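Local coordinates for uncharacterized protein SAV2460 (Streptomyces avermitilis, PDB 2QNG), which is of unknown function but binds calcium ions through its TerD domain, the beta-sandwich module of the CAPAB/TerDEXZ family, at residues P67-H72 and S77-I82; V118-Q121 and H126-F129. All blocks are in the same frame, centred on the assembly; numbering follows the deposited sequence.

Contact 1 (P67-H72 and S77-I82)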
ATOM      1  N   PRO A  67      -0.238  -0.669 -14.605  1.00 14.04           N
ATOM      2  CA  PRO A  67       0.955  -0.887 -13.784  1.00 13.20           C
ATOM      3  C   PRO A  67       2.044  -1.625 -14.557  1.00 13.55           C
ATOM      4  O   PRO A  67       1.720  -2.564 -15.299  1.00 14.22           O
ATOM      5  CB  PRO A  67       0.420  -1.751 -12.629  1.00 14.55           C
ATOM      6  CG  PRO A  67      -1.028  -1.361 -12.542  1.00 15.35           C
ATOM      7  CD  PRO A  67      -1.454  -1.201 -13.966  1.00 14.48           C
ATOM      8  N   ALA A  68       3.310  -1.192 -14.417  1.00 12.23           N
ATOM      9  CA  ALA A  68       4.409  -1.953 -14.981  1.00 12.99           C
ATOM     10  C   ALA A  68       4.546  -3.283 -14.254  1.00 12.17           C
ATOM     11  O   ALA A  68       4.728  -4.336 -14.877  1.00 13.68           O
ATOM     12  CB  ALA A  68       5.716  -1.160 -14.952  1.00 12.91           C
ATOM     13  N   TYR A  69       4.422  -3.231 -12.920  1.00 11.28           N
ATOM     14  CA  TYR A  69       4.343  -4.433 -12.103  1.00 11.51           C
ATOM     15  C   TYR A  69       3.764  -4.052 -10.767  1.00 10.97           C
ATOM     16  O   TYR A  69       3.698  -2.872 -10.408  1.00 10.48           O
ATOM     17  CB  TYR A  69       5.705  -5.146 -11.939  1.00 12.08           C
ATOM     18  CG  TYR A  69       6.803  -4.336 -11.291  1.00 12.51           C
ATOM     19  CD1 TYR A  69       6.880  -4.198  -9.896  1.00 12.28           C
ATOM     20  CD2 TYR A  69       7.768  -3.708 -12.066  1.00 13.40           C
ATOM     21  CE1 TYR A  69       7.912  -3.472  -9.296  1.00 13.42           C
ATOM     22  CE2 TYR A  69       8.794  -2.967 -11.465  1.00 14.67           C
ATOM     23  CZ  TYR A  69       8.860  -2.863 -10.100  1.00 13.53           C
ATOM     24  OH  TYR A  69       9.868  -2.156  -9.475  1.00 17.01           O
ATOM     25  N   VAL A  70       3.303  -5.076 -10.068  1.00 10.92           N
ATOM     26  CA  VAL A  70       2.832  -4.900  -8.706  1.00 11.44           C
ATOM     27  C   VAL A  70       3.573  -5.824  -7.743  1.00 10.92           C
ATOM     28  O   VAL A  70       4.038  -6.909  -8.133  1.00 12.10           O
ATOM     29  CB  VAL A  70       1.304  -5.145  -8.572  1.00 13.76           C
ATOM     30  CG1 VAL A  70       0.516  -4.226  -9.495  1.00 15.23           C
ATOM     31  CG2 VAL A  70       0.954  -6.563  -8.849  1.00 14.62           C
ATOM     32  N   VAL A  71       3.678  -5.360  -6.495  1.00  9.61           N
ATOM     33  CA  VAL A  71       4.361  -6.111  -5.430  1.00  9.78           C
ATOM     34  C   VAL A  71       3.390  -6.291  -4.278  1.00  9.43           C
ATOM     35  O   VAL A  71       2.752  -5.333  -3.827  1.00  9.85           O
ATOM     36  CB  VAL A  71       5.620  -5.371  -4.911  1.00  9.82           C
ATOM     37  CG1 VAL A  71       6.374  -6.222  -3.873  1.00 11.10           C
ATOM     38  CG2 VAL A  71       6.555  -5.044  -6.091  1.00 10.86           C
ATOM     39  N   HIS A  72       3.277  -7.541  -3.840  1.00 10.29           N
ATOM     40  CA  HIS A  72       2.473  -7.899  -2.675  1.00 11.97           C
ATOM     41  C   HIS A  72       2.937  -9.282  -2.233  1.00 12.45           C
ATOM     42  O   HIS A  72       3.919  -9.818  -2.776  1.00 13.01           O
ATOM     43  CB  HIS A  72       0.960  -7.846  -2.983  1.00 12.71           C
ATOM     44  CG  HIS A  72       0.542  -8.661  -4.176  1.00 14.72           C
ATOM     45  ND1 HIS A  72       0.623 -10.042  -4.216  1.00 16.94           N
ATOM     46  CD2 HIS A  72       0.050  -8.280  -5.378  1.00 16.92           C
ATOM     47  CE1 HIS A  72       0.186 -10.472  -5.388  1.00 19.11           C
ATOM     48  NE2 HIS A  72      -0.176  -9.423  -6.107  1.00 17.99           N
ATOM     49  N   SER A  77       8.957  -8.096  -6.500  1.00 11.92           N
ATOM     50  CA  SER A  77       9.461  -7.154  -7.495  1.00 13.94           C
ATOM     51  C   SER A  77      10.424  -7.862  -8.447  1.00 14.83           C
ATOM     52  O   SER A  77      11.185  -8.720  -8.026  1.00 16.54           O
ATOM     53  CB  SER A  77      10.254  -6.056  -6.798  1.00 14.95           C
ATOM     54  OG  SER A  77      10.989  -5.319  -7.754  1.00 17.71           O
ATOM     55  N   PRO A  78      10.434  -7.477  -9.735  1.00 15.91           N
ATOM     56  CA  PRO A  78      11.409  -8.118 -10.634  1.00 16.66           C
ATOM     57  C   PRO A  78      12.830  -7.622 -10.394  1.00 17.66           C
ATOM     58  O   PRO A  78      13.789  -8.292 -10.774  1.00 18.31           O
ATOM     59  CB  PRO A  78      10.914  -7.730 -12.033  1.00 17.24           C
ATOM     60  CG  PRO A  78      10.112  -6.484 -11.838  1.00 18.04           C
ATOM     61  CD  PRO A  78       9.574  -6.496 -10.416  1.00 15.68           C
ATOM     62  N   ASP A  79      12.942  -6.469  -9.727  1.00 18.17           N
ATOM     63  CA  ASP A  79      14.213  -5.757  -9.582  1.00 18.11           C
ATOM     64  C   ASP A  79      14.705  -5.688  -8.116  1.00 17.79           C
ATOM     65  O   ASP A  79      15.756  -5.087  -7.875  1.00 18.20           O
ATOM     66  CB  ASP A  79      14.178  -4.331 -10.262  1.00 18.92           C
ATOM     67  CG  ASP A  79      13.013  -3.439  -9.780  1.00 20.68           C
ATOM     68  OD1 ASP A  79      12.762  -3.457  -8.563  1.00 21.71           O
ATOM     69  OD2 ASP A  79      12.370  -2.699 -10.606  1.00 20.90           O
ATOM     70  N   GLY A  80      13.944  -6.259  -7.156  1.00 16.01           N
ATOM     71  CA  GLY A  80      14.321  -6.299  -5.727  1.00 12.95           C
ATOM     72  C   GLY A  80      14.326  -4.955  -4.968  1.00 11.09           C
ATOM     73  O   GLY A  80      14.843  -4.840  -3.844  1.00 13.26           O
ATOM     74  N   THR A  81      13.780  -3.925  -5.596  1.00  9.91           N
ATOM     75  CA  THR A  81      13.848  -2.586  -5.027  1.00  9.82           C
ATOM     76  C   THR A  81      12.648  -2.276  -4.153  1.00  8.79           C
ATOM     77  O   THR A  81      12.708  -1.346  -3.371  1.00  9.26           O
ATOM     78  CB  THR A  81      13.973  -1.505  -6.113  1.00 11.26           C
ATOM     79  OG1 THR A  81      12.838  -1.559  -6.990  1.00 15.50           O
ATOM     80  CG2 THR A  81      15.250  -1.734  -6.928  1.00 12.93           C
ATOM     81  N   ILE A  82      11.557  -3.032  -4.303  1.00  8.14           N
ATOM     82  CA  ILE A  82      10.343  -2.851  -3.502  1.00  8.66           C
ATOM     83  C   ILE A  82      10.044  -4.243  -2.986  1.00  8.09           C
ATOM     84  O   ILE A  82      10.024  -5.203  -3.775  1.00  9.22           O
ATOM     85  CB  ILE A  82       9.157  -2.357  -4.345  1.00  8.55           C
ATOM     86  CG1 ILE A  82       9.402  -0.924  -4.839  1.00 10.06           C
ATOM     87  CG2 ILE A  82       7.858  -2.431  -3.553  1.00  9.80           C
ATOM     88  CD1 ILE A  82       8.432  -0.433  -5.918  1.00 10.92           C
TER
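Tyr69 reaches from strand 69-71 into the loop that follows it and lays one face of its ring against Pro78. Tyr69 CG lies between the backbone N and the carbonyl carbon (chi1 60°), a rotation that sends the ring out to the loop. Pro78 CD stands 3.4 Å from the centroid of the Tyr69 ring, only 4° off its normal, a CH-pi contact centred on the face; Pro78 CG lies farther toward Tyr69 CD2. At the far end the phenol donates a weak hydrogen bond to the carboxylate, Tyr69 OH to Asp79 OD2 at 2.8 Å, with the ring and carboxylate planes turned 76° apart. The other oxygen, OD1, faces its own loop: Thr81 N donates a hydrogen bond to the anti lone pair of Asp79 OD1, at 3.2 Å, closing an Asx turn. Just before it, Asp79 N donates to Ser77 OG at 3.0 Å, so an ST turn and an Asx turn in succession shape the loop that receives the tyrosine. Two residues after Tyr69, Val71 also points across. Its CG2 lies at the edge of the Tyr69 ring, in plane, and also meets Ser77 CA and, at 3.9 Å, Ile82 CG2. Met100 of strand 98-102 touches both Val71 and Ile82, and backbone hydrogen bonding between Val71 and Ala55 fixes the strand to its sheet. The arrangement is a connection between the two sheets of a beta-sandwich: the chain leaves edge strand 69-71, turns through this loop and enters edge strand 82-86 of the facing sheet.

Contact 2 (V118-Q121 and H126-F129)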
ATOM      1  N   VAL A 118      -3.619  -0.544   0.420  1.00  8.58           N
ATOM      2  CA  VAL A 118      -3.925  -1.574   1.384  1.00  8.75           C
ATOM      3  C   VAL A 118      -5.255  -2.174   0.953  1.00  9.38           C
ATOM      4  O   VAL A 118      -6.236  -1.437   0.769  1.00 10.04           O
ATOM      5  CB  VAL A 118      -4.035  -1.004   2.816  1.00  9.71           C
ATOM      6  CG1 VAL A 118      -4.463  -2.071   3.820  1.00 10.72           C
ATOM      7  CG2 VAL A 118      -2.710  -0.356   3.239  1.00 10.87           C
ATOM      8  N   VAL A 119      -5.279  -3.500   0.784  1.00  9.01           N
ATOM      9  CA  VAL A 119      -6.523  -4.201   0.490  1.00  9.31           C
ATOM     10  C   VAL A 119      -6.961  -5.033   1.676  1.00  8.89           C
ATOM     11  O   VAL A 119      -6.113  -5.573   2.394  1.00  9.69           O
ATOM     12  CB  VAL A 119      -6.378  -5.117  -0.751  1.00 10.30           C
ATOM     13  CG1 VAL A 119      -5.981  -4.310  -1.955  1.00 12.99           C
ATOM     14  CG2 VAL A 119      -5.357  -6.255  -0.524  1.00 12.26           C
ATOM     15  N   ILE A 120      -8.274  -5.170   1.845  1.00  8.59           N
ATOM     16  CA  ILE A 120      -8.815  -6.101   2.802  1.00  8.78           C
ATOM     17  C   ILE A 120      -9.255  -7.316   2.010  1.00  9.12           C
ATOM     18  O   ILE A 120     -10.022  -7.198   1.047  1.00 10.40           O
ATOM     19  CB  ILE A 120     -10.030  -5.526   3.518  1.00  8.49           C
ATOM     20  CG1 ILE A 120      -9.685  -4.208   4.219  1.00  8.94           C
ATOM     21  CG2 ILE A 120     -10.605  -6.574   4.502  1.00 10.51           C
ATOM     22  CD1 ILE A 120     -10.896  -3.415   4.624  1.00  9.28           C
ATOM     23  N   GLN A 121      -8.746  -8.490   2.376  1.00  9.93           N
ATOM     24  CA  GLN A 121      -9.182  -9.712   1.686  1.00 10.49           C
ATOM     25  C   GLN A 121     -10.680  -9.924   1.908  1.00 11.15           C
ATOM     26  O   GLN A 121     -11.186  -9.718   3.013  1.00 12.20           O
ATOM     27  CB  GLN A 121      -8.415 -10.931   2.193  1.00 10.38           C
ATOM     28  CG  GLN A 121      -6.949 -10.930   1.727  1.00 12.10           C
ATOM     29  CD  GLN A 121      -6.793 -11.201   0.225  1.00 13.20           C
ATOM     30  OE1 GLN A 121      -7.667 -11.808  -0.403  1.00 14.77           O
ATOM     31  NE2 GLN A 121      -5.705 -10.723  -0.351  1.00 13.66           N
ATOM     32  N   HIS A 126     -17.446 -10.240   3.239  1.00 13.64           N
ATOM     33  CA  HIS A 126     -17.410  -8.849   2.871  1.00 13.10           C
ATOM     34  C   HIS A 126     -16.980  -8.061   4.113  1.00 12.80           C
ATOM     35  O   HIS A 126     -17.597  -8.177   5.180  1.00 14.28           O
ATOM     36  CB  HIS A 126     -18.806  -8.455   2.402  1.00 12.70           C
ATOM     37  CG  HIS A 126     -18.993  -6.981   2.189  1.00 12.42           C
ATOM     38  ND1 HIS A 126     -18.384  -6.271   1.170  1.00 13.64           N
ATOM     39  CD2 HIS A 126     -19.764  -6.090   2.857  1.00 13.17           C
ATOM     40  CE1 HIS A 126     -18.760  -5.001   1.236  1.00 12.79           C
ATOM     41  NE2 HIS A 126     -19.613  -4.874   2.239  1.00 15.43           N
ATOM     42  N   ARG A 127     -15.925  -7.263   3.972  1.00 11.48           N
ATOM     43  CA  ARG A 127     -15.377  -6.531   5.112  1.00 11.60           C
ATOM     44  C   ARG A 127     -14.829  -5.232   4.617  1.00 10.57           C
ATOM     45  O   ARG A 127     -14.020  -5.212   3.682  1.00 11.03           O
ATOM     46  CB  ARG A 127     -14.277  -7.346   5.808  1.00 11.86           C
ATOM     47  CG  ARG A 127     -13.820  -6.745   7.132  1.00 12.66           C
ATOM     48  CD  ARG A 127     -12.682  -7.527   7.782  1.00 12.02           C
ATOM     49  NE  ARG A 127     -13.050  -8.907   8.066  1.00 14.07           N
ATOM     50  CZ  ARG A 127     -13.696  -9.302   9.157  1.00 14.81           C
ATOM     51  NH1 ARG A 127     -14.056  -8.422  10.090  1.00 16.18           N
ATOM     52  NH2 ARG A 127     -14.003 -10.588   9.307  1.00 17.58           N
ATOM     53  N   THR A 128     -15.281  -4.140   5.224  1.00 10.37           N
ATOM     54  CA  THR A 128     -14.751  -2.817   4.904  1.00 10.38           C
ATOM     55  C   THR A 128     -13.903  -2.303   6.062  1.00  9.85           C
ATOM     56  O   THR A 128     -13.802  -2.965   7.106  1.00  9.76           O
ATOM     57  CB  THR A 128     -15.881  -1.818   4.620  1.00 11.02           C
ATOM     58  OG1 THR A 128     -16.591  -1.543   5.837  1.00 11.95           O
ATOM     59  CG2 THR A 128     -16.858  -2.378   3.567  1.00 12.81           C
ATOM     60  N   PHE A 129     -13.272  -1.127   5.909  1.00  9.82           N
ATOM     61  CA  PHE A 129     -12.395  -0.677   7.002  1.00  9.42           C
ATOM     62  C   PHE A 129     -13.083  -0.521   8.354  1.00  8.70           C
ATOM     63  O   PHE A 129     -12.434  -0.734   9.386  1.00  9.63           O
ATOM     64  CB  PHE A 129     -11.565   0.552   6.606  1.00  9.11           C
ATOM     65  CG  PHE A 129     -10.454   0.223   5.647  1.00  8.49           C
ATOM     66  CD1 PHE A 129      -9.285  -0.397   6.079  1.00 10.68           C
ATOM     67  CD2 PHE A 129     -10.597   0.499   4.298  1.00  9.34           C
ATOM     68  CE1 PHE A 129      -8.276  -0.735   5.170  1.00 10.35           C
ATOM     69  CE2 PHE A 129      -9.583   0.167   3.380  1.00  9.55           C
ATOM     70  CZ  PHE A 129      -8.435  -0.449   3.829  1.00 10.83           C
TER
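Ile120 of strand 111-120 packs against Arg127 and Phe129 in the loop that leaves this inner strand of the TerD beta-sandwich for strand 135-141 of the other sheet. Ile120 CB lies 4.0 Å from Arg127 O. One branch, CG2, rests on the aliphatic part of Arg127, with Ile120 CG2 4.0 Å from Arg127 CB, and the two side chains cross at about a right angle; the arginine chain bends at chi3, and its NH1 hydrogen-bonds to Gly131 O. The other branch starts at Ile120 CG1, anti to the carbonyl carbon (chi1 -57°), which passes Phe129 CE1 at 3.9 Å and carries CD1 over the middle of the Phe129 ring. There Ile120 CD1 sits 3.6 Å from the centroid of the Phe129 ring, 6° off the normal, a CH-pi contact. The same methyl, Ile120 CD1, also abuts the backbone at Thr128 C and, at 3.5 Å, Phe129 N. Phe129 also stacks with Phe151 and touches Ala160 of strand 159-167. An alanine in place of Phe129 would probably leave the CD1 methyl of Ile120 without the ring face beneath it and open a gap beside Val118. At the ring's edge, near its plane, Val118 O lies 3.9 Å from Phe129 CZ.

From the N terminus, contact 1 comes first: the chain leaves edge strand 69-71, and residues 77-82 fold back on it as the chain runs into strand 82-86 of the facing sheet. The chain then passes strand 98-102 and returns along strand 111-120, whose end starts contact 2; there 126-129 closes the loop toward strand 135-141. The two loops follow one another along the chain, neither nested nor crossed. Both contacts thus join one sheet to a connection leading into the other. The centres of contact 1 and contact 2 are about 22 Å apart, and the nearest atoms of contact 1 and contact 2 about 7 Å. Strand 51-59, lying between strands 69-71 and 111-120, hydrogen-bonds to both.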